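Local coordinates for flagellar hook-associated protein 2 (Helicobacter pylori, PDB 6IWY), which helps build the flagellar filament by capping its growing tip, promoting flagellin polymerization and stopping subunits leaking out, and is represented here by an internal portion, at residues A[37-42]-A[361-366]; A[251-256]-A[321-326]. All coordinates share one frame; numbering follows the deposited sequence.

Contact 1: residues A[37-42]-A[361-366]; sequences LAQGDI and NLQKAS
The side chains of Asn361 and Asp41 cross at about a right angle, with the amide and carboxylate planes 34° apart. Both are hydrogen-bonded to Asn43: Asp41 OD1 to its ND2, and Asn361 ND2 to its OD1. Asn361 ND2 bonds Gln363 O as well, coming from above the carbonyl plane. At Leu362 the chain turns a corner. Its backbone N bonds Ile42 O at 2.8 Å, nearly along the C=O axis. Its CB lies 4.1 Å from Ile42 CG2, and Met113 of strand 110-116 touches both side chains. Gln363 N also points at Ile42 O, but this bond is long and weak at 3.3 Å. Leu362 and Gln363 thus share one partner in Ile42, which is a classic beta bulge. Gln363 O accepts a 2.9 Å bond from Ile42 N, in the carbonyl plane. The fold changes sheet here. Strands 42-49 and 359-361 are neighbours in one antiparallel sheet, and strands 30-36 and 368-371 in another. The two segments are the paired connectors running in opposite directions between these sheets. The Gln363 side chain is extended, with CG anti to its backbone N (chi1 172°). This carries NE2 back along the other chain to Gly40 O, 3.0 Å away and in the plane of the Gln363 amide. The hydrogen bond is almost straight, with an N-H...O angle of 178°. Ile42 CD1 packs against the same NE2, and Gln39 CG meets it from the other segment too. Ala365 N bonds Asp41 OD2 at 2.9 Å, using the anti lone pair of that oxygen. Ser366 and Gln39 form a single antiparallel bridge: Gln39 N to Ser366 O is 3.1 Å, and Ser366 N to Gln39 O is 3.2 Å.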
loop_
_atom_site.group_PDB
_atom_site.type_symbol
_atom_site.label_atom_id
_atom_site.label_comp_id
_atom_site.label_asym_id
_atom_site.label_seq_id
_atom_site.Cartn_x
_atom_site.Cartn_y
_atom_site.Cartn_z
ATOM N N LEU A 37 -14.873 17.082 11.169
ATOM C CA LEU A 37 -13.668 17.850 10.966
ATOM C C LEU A 37 -12.730 17.073 10.065
ATOM O O LEU A 37 -12.686 15.842 10.105
ATOM C CB LEU A 37 -12.952 18.061 12.289
ATOM C CG LEU A 37 -13.526 19.040 13.305
ATOM C CD1 LEU A 37 -12.659 19.039 14.575
ATOM C CD2 LEU A 37 -13.586 20.432 12.666
ATOM N N ALA A 38 -11.967 17.799 9.270
ATOM C CA ALA A 38 -10.942 17.202 8.429
ATOM C C ALA A 38 -9.818 16.644 9.315
ATOM O O ALA A 38 -9.486 17.237 10.332
ATOM C CB ALA A 38 -10.390 18.253 7.417
ATOM N N GLN A 39 -9.269 15.496 8.906
ATOM C CA GLN A 39 -8.313 14.700 9.686
ATOM C C GLN A 39 -7.194 14.184 8.789
ATOM O O GLN A 39 -7.419 13.881 7.634
ATOM C CB GLN A 39 -9.024 13.473 10.277
ATOM C CG GLN A 39 -9.674 13.647 11.678
ATOM C CD GLN A 39 -10.712 12.557 11.977
ATOM O OE1 GLN A 39 -10.490 11.372 11.708
ATOM N NE2 GLN A 39 -11.876 12.969 12.485
ATOM N N GLY A 40 -5.990 14.086 9.320
ATOM C CA GLY A 40 -4.932 13.301 8.692
ATOM C C GLY A 40 -5.041 11.840 9.145
ATOM O O GLY A 40 -5.871 11.499 9.977
ATOM N N ASP A 41 -4.174 10.993 8.604
ATOM C CA ASP A 41 -4.177 9.566 8.884
ATOM C C ASP A 41 -3.212 9.277 10.037
ATOM O O ASP A 41 -2.180 9.921 10.150
ATOM C CB ASP A 41 -3.708 8.831 7.618
ATOM C CG ASP A 41 -4.404 7.493 7.400
ATOM O OD1 ASP A 41 -3.667 6.476 7.335
ATOM O OD2 ASP A 41 -5.661 7.453 7.263
ATOM N N ILE A 42 -3.519 8.317 10.893
ATOM C CA ILE A 42 -2.573 7.949 11.940
ATOM C C ILE A 42 -2.488 6.453 12.006
ATOM O O ILE A 42 -3.479 5.812 12.258
ATOM C CB ILE A 42 -2.970 8.479 13.351
ATOM C CG1 ILE A 42 -2.987 10.010 13.379
ATOM C CG2 ILE A 42 -1.985 7.966 14.424
ATOM C CD1 ILE A 42 -3.617 10.559 14.644
ATOM N N ASN A 361 -4.525 0.997 11.519
ATOM C CA ASN A 361 -4.980 2.382 11.445
ATOM C C ASN A 361 -5.625 2.794 12.765
ATOM O O ASN A 361 -6.462 2.083 13.287
ATOM C CB ASN A 361 -5.980 2.546 10.298
ATOM C CG ASN A 361 -6.437 3.971 10.133
ATOM O OD1 ASN A 361 -7.539 4.318 10.529
ATOM N ND2 ASN A 361 -5.575 4.819 9.585
ATOM N N LEU A 362 -5.196 3.930 13.315
ATOM C CA LEU A 362 -5.786 4.506 14.543
ATOM C C LEU A 362 -6.818 5.616 14.248
ATOM O O LEU A 362 -7.760 5.837 15.013
ATOM C CB LEU A 362 -4.682 5.060 15.422
ATOM C CG LEU A 362 -3.814 4.009 16.119
ATOM C CD1 LEU A 362 -2.879 4.686 17.143
ATOM C CD2 LEU A 362 -4.659 2.982 16.794
ATOM N N GLN A 363 -6.629 6.299 13.127
ATOM C CA GLN A 363 -7.493 7.395 12.715
ATOM C C GLN A 363 -7.443 7.542 11.196
ATOM O O GLN A 363 -6.364 7.625 10.626
ATOM C CB GLN A 363 -7.003 8.690 13.340
ATOM C CG GLN A 363 -7.709 9.864 12.823
ATOM C CD GLN A 363 -7.346 11.101 13.544
ATOM O OE1 GLN A 363 -7.693 11.270 14.710
ATOM N NE2 GLN A 363 -6.658 12.003 12.852
ATOM N N LYS A 364 -8.610 7.576 10.557
ATOM C CA LYS A 364 -8.667 7.657 9.094
ATOM C C LYS A 364 -8.724 9.081 8.619
ATOM O O LYS A 364 -9.608 9.836 9.032
ATOM C CB LYS A 364 -9.893 6.959 8.534
ATOM C CG LYS A 364 -9.970 5.492 8.823
ATOM C CD LYS A 364 -11.174 4.890 8.074
ATOM C CE LYS A 364 -11.571 3.503 8.587
ATOM N NZ LYS A 364 -13.001 3.275 8.205
ATOM N N ALA A 365 -7.793 9.422 7.735
ATOM C CA ALA A 365 -7.871 10.649 6.947
ATOM C C ALA A 365 -9.278 10.784 6.452
ATOM O O ALA A 365 -9.879 9.793 6.038
ATOM C CB ALA A 365 -6.929 10.585 5.779
ATOM N N SER A 366 -9.811 12.001 6.502
ATOM C CA SER A 366 -11.208 12.261 6.123
ATOM C C SER A 366 -11.428 13.733 5.831
ATOM O O SER A 366 -10.726 14.580 6.361
ATOM C CB SER A 366 -12.160 11.772 7.217
ATOM O OG SER A 366 -12.464 12.781 8.167
#

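Contact 2: residues A[251-256]-A[321-326]; sequences DLLKSS and GMLTIK
The peptide group joining Gly321 to Met322 is the flat group of this contact, and Leu252 lies over one face of it. Leu252 CD1 lies above and just beyond the oxygen, 3.2 Å from Gly321 O and well out of the carbonyl plane. Leu252 CD2, on the same side, is the methyl that stands over the peptide itself. Met322 N is hydrogen-bonded to Thr320 OG1. Gly321 has positive phi, a backbone shape that favours glycine, and its backbone is also bonded to Ser348. Leu252 then spans the gap between the two chains. Its CG is anti to the backbone N (chi1 180°), which sends the two methyls across to the other segment. Leu252 CD2 comes within 3.6 Å of Leu323 CG, and these side chains cross at a slant. The contact joins two antiparallel sheets. Strand 253-254 belongs to the sheet of 314-318 and 304-308, and its Leu253 backbone is paired with Ile316. Strand 322-327 lies between 268-270 and 344-347 in the other sheet, where the backbone of Leu323 is paired with Val346. Strand 314-318 of the first sheet is followed closely in the chain by strand 322-327 of the second. Between the strands themselves the meeting is of aliphatic side chains. Leu253 CD2 touches Leu323 CD1 at 3.5 Å, with the two side chains at about a right angle. The same methyl, Leu253 CD2, also reaches Ile325 CD1 at 4.0 Å, here tip to tip. Leu253 is therefore the shared partner of Leu323 and Ile325, which lie two apart along their strand and point to the same face. Around this row, Leu323 also touches Ser318 and Val346, and Ile325 touches Leu336 and Leu270.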
loop_
_atom_site.group_PDB
_atom_site.type_symbol
_atom_site.label_atom_id
_atom_site.label_comp_id
_atom_site.label_asym_id
_atom_site.label_seq_id
_atom_site.Cartn_x
_atom_site.Cartn_y
_atom_site.Cartn_z
ATOM N N ASP A 251 9.940 -5.603 -8.476
ATOM C CA ASP A 251 11.102 -6.489 -8.514
ATOM C C ASP A 251 11.945 -6.414 -7.238
ATOM O O ASP A 251 12.097 -5.362 -6.652
ATOM C CB ASP A 251 11.948 -6.145 -9.736
ATOM N N LEU A 252 12.520 -7.545 -6.847
ATOM C CA LEU A 252 13.175 -7.727 -5.539
ATOM C C LEU A 252 14.511 -7.005 -5.328
ATOM O O LEU A 252 14.768 -6.421 -4.280
ATOM C CB LEU A 252 13.418 -9.219 -5.338
ATOM C CG LEU A 252 14.093 -9.638 -4.046
ATOM C CD1 LEU A 252 13.100 -9.483 -2.922
ATOM C CD2 LEU A 252 14.600 -11.066 -4.158
ATOM N N LEU A 253 15.396 -7.119 -6.295
ATOM C CA LEU A 253 16.739 -6.602 -6.152
ATOM C C LEU A 253 17.119 -5.986 -7.459
ATOM O O LEU A 253 16.899 -6.544 -8.508
ATOM C CB LEU A 253 17.725 -7.714 -5.779
ATOM C CG LEU A 253 19.219 -7.342 -5.688
ATOM C CD1 LEU A 253 19.452 -6.045 -4.877
ATOM C CD2 LEU A 253 20.071 -8.510 -5.099
ATOM N N LYS A 254 17.700 -4.808 -7.386
ATOM C CA LYS A 254 18.165 -4.109 -8.574
ATOM C C LYS A 254 19.522 -3.587 -8.212
ATOM O O LYS A 254 19.635 -2.950 -7.198
ATOM C CB LYS A 254 17.182 -2.977 -8.925
ATOM C CG LYS A 254 17.764 -1.847 -9.805
ATOM C CD LYS A 254 16.714 -1.250 -10.739
ATOM C CE LYS A 254 16.836 0.248 -10.851
ATOM N NZ LYS A 254 16.379 0.880 -9.597
ATOM N N SER A 255 20.537 -3.871 -9.014
ATOM C CA SER A 255 21.880 -3.345 -8.747
ATOM C C SER A 255 21.879 -1.842 -8.540
ATOM O O SER A 255 21.043 -1.129 -9.101
ATOM C CB SER A 255 22.818 -3.596 -9.907
ATOM O OG SER A 255 22.593 -4.875 -10.419
ATOM N N SER A 256 22.826 -1.369 -7.739
ATOM C CA SER A 256 23.028 0.080 -7.564
ATOM C C SER A 256 23.641 0.738 -8.782
ATOM O O SER A 256 23.492 1.919 -8.978
ATOM C CB SER A 256 23.948 0.356 -6.391
ATOM O OG SER A 256 23.221 0.294 -5.185
ATOM N N GLY A 321 10.884 -14.676 -2.447
ATOM C CA GLY A 321 10.940 -13.270 -2.060
ATOM C C GLY A 321 12.182 -12.921 -1.267
ATOM O O GLY A 321 12.311 -11.799 -0.808
ATOM N N MET A 322 13.083 -13.890 -1.110
ATOM C CA MET A 322 14.273 -13.747 -0.275
ATOM C C MET A 322 15.526 -13.994 -1.140
ATOM O O MET A 322 15.544 -14.911 -1.981
ATOM C CB MET A 322 14.209 -14.748 0.901
ATOM C CG MET A 322 13.287 -14.338 2.091
ATOM S SD MET A 322 12.388 -15.679 2.989
ATOM C CE MET A 322 13.699 -16.427 3.973
ATOM N N LEU A 323 16.541 -13.158 -0.954
ATOM C CA LEU A 323 17.885 -13.405 -1.499
ATOM C C LEU A 323 18.949 -13.219 -0.459
ATOM O O LEU A 323 18.911 -12.254 0.305
ATOM C CB LEU A 323 18.276 -12.405 -2.582
ATOM C CG LEU A 323 17.908 -12.592 -4.041
ATOM C CD1 LEU A 323 18.897 -11.744 -4.793
ATOM C CD2 LEU A 323 17.960 -14.029 -4.507
ATOM N N THR A 324 19.921 -14.118 -0.481
ATOM C CA THR A 324 21.119 -13.967 0.294
ATOM C C THR A 324 22.258 -13.935 -0.719
ATOM O O THR A 324 22.472 -14.892 -1.467
ATOM C CB THR A 324 21.293 -15.110 1.342
ATOM O OG1 THR A 324 20.303 -14.982 2.382
ATOM C CG2 THR A 324 22.684 -15.082 1.973
ATOM N N ILE A 325 22.953 -12.802 -0.754
ATOM C CA ILE A 325 24.117 -12.623 -1.588
ATOM C C ILE A 325 25.354 -12.899 -0.726
ATOM O O ILE A 325 25.429 -12.466 0.423
ATOM C CB ILE A 325 24.216 -11.189 -2.157
ATOM C CG1 ILE A 325 22.826 -10.644 -2.552
ATOM C CG2 ILE A 325 25.182 -11.146 -3.335
ATOM C CD1 ILE A 325 22.108 -11.500 -3.458
ATOM N N LYS A 326 26.298 -13.649 -1.282
ATOM C CA LYS A 326 27.590 -13.851 -0.658
ATOM C C LYS A 326 28.662 -14.108 -1.706
ATOM O O LYS A 326 28.396 -14.533 -2.841
ATOM C CB LYS A 326 27.554 -15.011 0.329
#

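How the contacts relate
The two contacts lie on opposite sides of the chain's centre, with their own centres about 35 Å apart, and share no strand. Both are partly buried, and both join one antiparallel sheet to another, but by different chemistry. In contact 1 the connecting chains themselves run side by side, so backbone and polar side-chain hydrogen bonds carry it. In contact 2 the strands stay in separate sheets, and a few branched aliphatic side chains meet between them. The buried surface is 551 Å² in contact 1 and 201 Å² in contact 2. Both segments of contact 2 fall, in sequence, between those of contact 1.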